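Local coordinates for protein beta-2-microglobulin (Danio rerio, PDB 4M9O) that forms part of the class I major histocompatibility complex and takes part in presenting peptide antigens to the immune system, at residues Ser30-Pro35 with Thr54-Glu59; Cys82-Met87 with Lys91-Glu96. One frame throughout, in Å; residues are numbered along the deposited sequence.

Interaction 1: Ser30-Pro35 with Thr54-Glu59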
# COMPACT_ATOMS: atom_id res chain seq x y z
N SER A 30 8.78 2.48 -0.71
CA SER A 30 10.04 3.03 -0.38
C SER A 30 11.17 2.75 -1.35
O SER A 30 11.11 1.84 -2.06
CB SER A 30 10.42 2.51 1.00
OG SER A 30 11.61 3.07 1.42
N SER A 31 12.20 3.56 -1.28
CA SER A 31 13.46 3.42 -2.00
C SER A 31 13.42 3.40 -3.52
O SER A 31 14.16 2.71 -4.12
CB SER A 31 14.19 2.19 -1.52
OG SER A 31 14.21 2.12 -0.15
N PHE A 32 12.56 4.18 -4.11
CA PHE A 32 12.37 4.22 -5.53
C PHE A 32 12.98 5.48 -6.05
O PHE A 32 13.03 6.42 -5.35
CB PHE A 32 10.89 4.17 -5.89
CG PHE A 32 10.06 5.07 -5.05
CD1 PHE A 32 9.79 6.33 -5.44
CD2 PHE A 32 9.58 4.66 -3.84
CE1 PHE A 32 9.04 7.14 -4.67
CE2 PHE A 32 8.87 5.48 -3.08
CZ PHE A 32 8.61 6.73 -3.51
N HIS A 33 13.49 5.42 -7.27
CA HIS A 33 14.01 6.52 -8.08
C HIS A 33 13.53 6.30 -9.53
O HIS A 33 13.73 5.26 -10.05
CB HIS A 33 15.52 6.49 -8.17
CG HIS A 33 16.24 6.58 -6.88
ND1 HIS A 33 16.04 7.58 -5.98
CD2 HIS A 33 17.26 5.85 -6.40
CE1 HIS A 33 16.87 7.45 -4.98
NE2 HIS A 33 17.61 6.40 -5.20
N PRO A 34 12.95 7.27 -10.20
CA PRO A 34 12.67 8.60 -9.69
C PRO A 34 11.48 8.71 -8.73
O PRO A 34 10.72 7.80 -8.74
CB PRO A 34 12.37 9.36 -10.99
CG PRO A 34 11.85 8.39 -11.86
CD PRO A 34 12.51 7.14 -11.59
N PRO A 35 11.28 9.86 -8.16
CA PRO A 35 10.26 10.04 -7.16
C PRO A 35 8.84 10.17 -7.70
O PRO A 35 8.05 10.59 -6.97
CB PRO A 35 10.71 11.29 -6.41
CG PRO A 35 11.56 11.95 -7.32
CD PRO A 35 12.27 10.93 -8.08
N THR A 54 0.27 9.96 2.85
CA THR A 54 1.25 10.87 3.39
C THR A 54 1.88 11.69 2.26
O THR A 54 1.83 11.30 1.16
CB THR A 54 2.33 10.18 4.27
OG1 THR A 54 3.09 9.29 3.49
CG2 THR A 54 1.70 9.44 5.42
N ASP A 55 2.40 12.84 2.58
CA ASP A 55 3.16 13.62 1.64
C ASP A 55 4.49 12.90 1.45
O ASP A 55 4.99 12.36 2.36
CB ASP A 55 3.34 15.04 2.11
CG ASP A 55 2.05 15.84 2.04
OD1 ASP A 55 1.43 15.89 0.99
OD2 ASP A 55 1.65 16.38 3.05
N LEU A 56 5.00 12.88 0.25
CA LEU A 56 6.21 12.16 -0.07
C LEU A 56 7.36 12.64 0.79
O LEU A 56 7.56 13.80 0.91
CB LEU A 56 6.53 12.33 -1.54
CG LEU A 56 7.80 11.66 -2.06
CD1 LEU A 56 7.61 10.23 -2.34
CD2 LEU A 56 8.38 12.35 -3.18
N ALA A 57 8.06 11.71 1.39
CA ALA A 57 9.15 12.00 2.28
C ALA A 57 10.49 11.68 1.66
O ALA A 57 10.62 10.76 0.95
CB ALA A 57 8.99 11.26 3.55
N PHE A 58 11.47 12.49 1.94
CA PHE A 58 12.80 12.33 1.39
C PHE A 58 13.84 12.38 2.50
O PHE A 58 13.92 13.32 3.21
CB PHE A 58 13.04 13.41 0.36
CG PHE A 58 14.40 13.40 -0.26
CD1 PHE A 58 14.91 12.29 -0.81
CD2 PHE A 58 15.13 14.54 -0.33
CE1 PHE A 58 16.10 12.29 -1.40
CE2 PHE A 58 16.36 14.54 -0.94
CZ PHE A 58 16.82 13.42 -1.46
N GLU A 59 14.62 11.33 2.63
CA GLU A 59 15.58 11.18 3.70
C GLU A 59 17.02 10.81 3.31
O GLU A 59 17.26 10.01 2.46
CB GLU A 59 15.02 10.21 4.72
CG GLU A 59 14.17 10.90 5.76
CD GLU A 59 13.03 10.07 6.34
OE1 GLU A 59 13.21 8.85 6.56
OE2 GLU A 59 11.98 10.65 6.64

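Interaction 2: Cys82-Met87 with Lys91-Glu96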
# COMPACT_ATOMS: atom_id res chain seq x y z
N CYS A 82 -2.74 -3.69 -2.90
CA CYS A 82 -2.13 -2.40 -3.09
C CYS A 82 -1.58 -2.36 -4.47
O CYS A 82 -0.89 -3.22 -4.86
CB CYS A 82 -1.02 -2.14 -2.08
SG CYS A 82 -0.13 -0.66 -2.26
N SER A 83 -1.92 -1.34 -5.22
CA SER A 83 -1.48 -1.20 -6.57
C SER A 83 -0.47 -0.07 -6.70
O SER A 83 -0.77 1.00 -6.33
CB SER A 83 -2.67 -0.96 -7.45
OG SER A 83 -2.41 -0.99 -8.80
N VAL A 84 0.71 -0.35 -7.21
CA VAL A 84 1.78 0.64 -7.35
C VAL A 84 2.28 0.86 -8.78
O VAL A 84 2.74 -0.03 -9.41
CB VAL A 84 2.96 0.28 -6.44
CG1 VAL A 84 4.02 1.29 -6.51
CG2 VAL A 84 2.55 0.04 -5.05
N ARG A 85 2.21 2.08 -9.26
CA ARG A 85 2.73 2.46 -10.54
C ARG A 85 3.98 3.34 -10.44
O ARG A 85 3.98 4.36 -9.83
CB ARG A 85 1.65 3.12 -11.39
CG ARG A 85 2.05 3.51 -12.80
CD ARG A 85 0.88 3.49 -13.71
NE ARG A 85 1.17 3.67 -15.12
CZ ARG A 85 1.20 2.72 -16.04
NH1 ARG A 85 1.02 1.46 -15.74
NH2 ARG A 85 1.46 3.04 -17.28
N HIS A 86 5.04 2.84 -11.04
CA HIS A 86 6.32 3.49 -11.15
C HIS A 86 6.89 3.22 -12.53
O HIS A 86 6.87 2.13 -12.97
CB HIS A 86 7.23 2.88 -10.12
CG HIS A 86 8.54 3.57 -9.96
ND1 HIS A 86 9.72 2.94 -10.15
CD2 HIS A 86 8.84 4.83 -9.62
CE1 HIS A 86 10.71 3.77 -9.93
NE2 HIS A 86 10.20 4.93 -9.61
N MET A 87 7.43 4.23 -13.19
CA MET A 87 8.08 4.08 -14.48
C MET A 87 7.20 3.39 -15.52
O MET A 87 7.65 2.58 -16.25
CB MET A 87 9.38 3.29 -14.34
CG MET A 87 10.50 3.95 -13.58
SD MET A 87 10.95 5.40 -14.35
CE MET A 87 12.14 4.77 -15.45
N LYS A 91 2.26 -2.68 -10.62
CA LYS A 91 2.39 -3.93 -9.89
C LYS A 91 1.40 -4.01 -8.72
O LYS A 91 1.16 -3.07 -8.07
CB LYS A 91 3.78 -4.06 -9.35
CG LYS A 91 4.83 -4.26 -10.34
CD LYS A 91 5.92 -5.01 -9.70
CE LYS A 91 7.15 -5.04 -10.51
NZ LYS A 91 8.27 -5.04 -9.56
N LYS A 92 0.86 -5.19 -8.47
CA LYS A 92 -0.13 -5.42 -7.45
C LYS A 92 0.40 -6.27 -6.30
O LYS A 92 1.05 -7.25 -6.52
CB LYS A 92 -1.36 -6.06 -8.06
CG LYS A 92 -1.90 -5.35 -9.22
CD LYS A 92 -2.89 -4.37 -8.78
CE LYS A 92 -4.09 -4.32 -9.68
NZ LYS A 92 -4.22 -3.06 -10.42
N PHE A 93 0.15 -5.85 -5.09
CA PHE A 93 0.64 -6.55 -3.92
C PHE A 93 -0.51 -6.91 -2.99
O PHE A 93 -1.19 -6.08 -2.52
CB PHE A 93 1.72 -5.72 -3.22
CG PHE A 93 2.86 -5.36 -4.10
CD1 PHE A 93 4.03 -6.06 -4.07
CD2 PHE A 93 2.76 -4.35 -5.01
CE1 PHE A 93 5.05 -5.74 -4.86
CE2 PHE A 93 3.79 -4.04 -5.80
CZ PHE A 93 4.94 -4.76 -5.73
N SER A 94 -0.70 -8.19 -2.79
CA SER A 94 -1.78 -8.69 -1.96
C SER A 94 -1.52 -8.68 -0.46
O SER A 94 -0.47 -8.95 -0.05
CB SER A 94 -2.15 -10.10 -2.41
OG SER A 94 -2.67 -10.13 -3.70
N TRP A 95 -2.52 -8.38 0.33
CA TRP A 95 -2.43 -8.54 1.76
C TRP A 95 -2.72 -10.02 2.03
O TRP A 95 -3.75 -10.50 1.70
CB TRP A 95 -3.41 -7.66 2.50
CG TRP A 95 -3.40 -7.82 3.99
CD1 TRP A 95 -2.35 -7.70 4.79
CD2 TRP A 95 -4.50 -8.12 4.82
NE1 TRP A 95 -2.69 -7.90 6.06
CE2 TRP A 95 -4.02 -8.17 6.12
CE3 TRP A 95 -5.85 -8.37 4.59
CZ2 TRP A 95 -4.84 -8.45 7.19
CZ3 TRP A 95 -6.64 -8.63 5.65
CH2 TRP A 95 -6.14 -8.67 6.94
N GLU A 96 -1.76 -10.67 2.65
CA GLU A 96 -1.74 -12.09 2.88
C GLU A 96 -1.57 -12.38 4.36
O GLU A 96 -0.49 -12.64 4.78
CB GLU A 96 -0.54 -12.71 2.14
CG GLU A 96 -0.66 -12.81 0.63
CD GLU A 96 0.62 -13.30 -0.08
OE1 GLU A 96 1.64 -13.55 0.57
OE2 GLU A 96 0.60 -13.43 -1.32

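Interaction 1: Ser30-Pro35 with Thr54-Glu59
L56 reaches F32 and P35 with the two branches of its side chain, one branch to each. It stands just before the part of strand 52-59 that resumes at A57. Its CG lies anti to the backbone N (chi1 179°), and this sends the fork toward the loop 30-35. L56 CD1 comes to the edge of the F32 ring, near the ring plane, 3.8 Å from F32 CZ. L56 CD2 takes the other partner and lies 4.1 Å from P35 CB. The side chains of F32 and L56 run past each other in opposite directions. Further along, A57 packs on H65 and shares backbone bonding with it, and F58 stacks its ring on F64; both partners are on the neighbouring strand 63-72. F32 and P35 also touch F64. The loop itself turns through a cis peptide bond before P34. No hydrogen bond joins the two segments, and about 108 Å² is buried between them. This small apolar clasp joins the loop that follows strand 23-30 to strand 52-59, an outermost strand of the sheet that holds both strands. Its hold is van der Waals contact and partial shielding of carbon from water, chiefly at the buried F32 ring.

Interaction 2: Cys82-Met87 with Lys91-Glu96
C82 O accepts the shortest hydrogen bond of this contact, from F93 N at 2.8 Å. The N-H lies in the carbonyl plane. The same oxygen also meets a CA-H...O contact from K92 CA at 3.5 Å, and it sits in plane at the edge of the F93 ring. C82 N returns a bond to F93 O, which closes the hydrogen-bonded antiparallel pair C82-F93. V84 and K91 form the next such pair. V84 N points to K91 O at 2.9 Å, with an almost linear N-H...O angle of 178°, while K91 N reaches V84 O. S83 and K92 lie between these as the non-hydrogen-bonded pair, and their side chains meet instead. The K92 chain bends about its CB-CG bond (chi2 -90°) and again further out, which lays K92 CD 3.7 Å from S83 CB and brings K92 NZ to S83 OG at 3.2 Å as donor. Were S83 an alanine, the hydroxyl would be gone, and the K92 ammonium would probably lose this acceptor and its bent chain be freer to turn. C82, V84 and F93, with the start of K91, face the other way; the K91 chain then leads off. V84 CG2 approaches the F93 ring obliquely, 4.3 Å from F93 CE2. F93 also packs on V9 and V11 of strand 8-13, and C82 is joined to C27 by the disulfide that bridges the two sheets of the immunoglobulin fold. This is a beta hairpin with strand 89-94 at the sheet edge. Its two faces differ in chemistry: backbone bonds fix the strand register, the C82-V84-F93 face turns mostly apolar groups inward, and the S83-K92 face holds a polar bond.

From the N terminus, strand 8-13 leads to strand 23-30, which runs into loop 30-35. The chain then passes through strands 38-43 and 46-47 before returning at 54-59, where interaction 1 closes a loop of 18 intervening residues. Strand 63-72 follows, then strand 80-86. Interaction 2 closes a tight hairpin with only three residues between its segments. The two are in series, neither nesting nor crossing. Interaction 1 sits at the end of the sheet containing 23-30 and 52-59, interaction 2 in the one containing 80-86 and 89-94. Their centres are about 16 Å apart, yet they touch: H86 NE2 probably hydrogen-bonds P34 O, and M87 packs on P34. This ties loop 30-35 to the end of strand 80-86 in the other sheet.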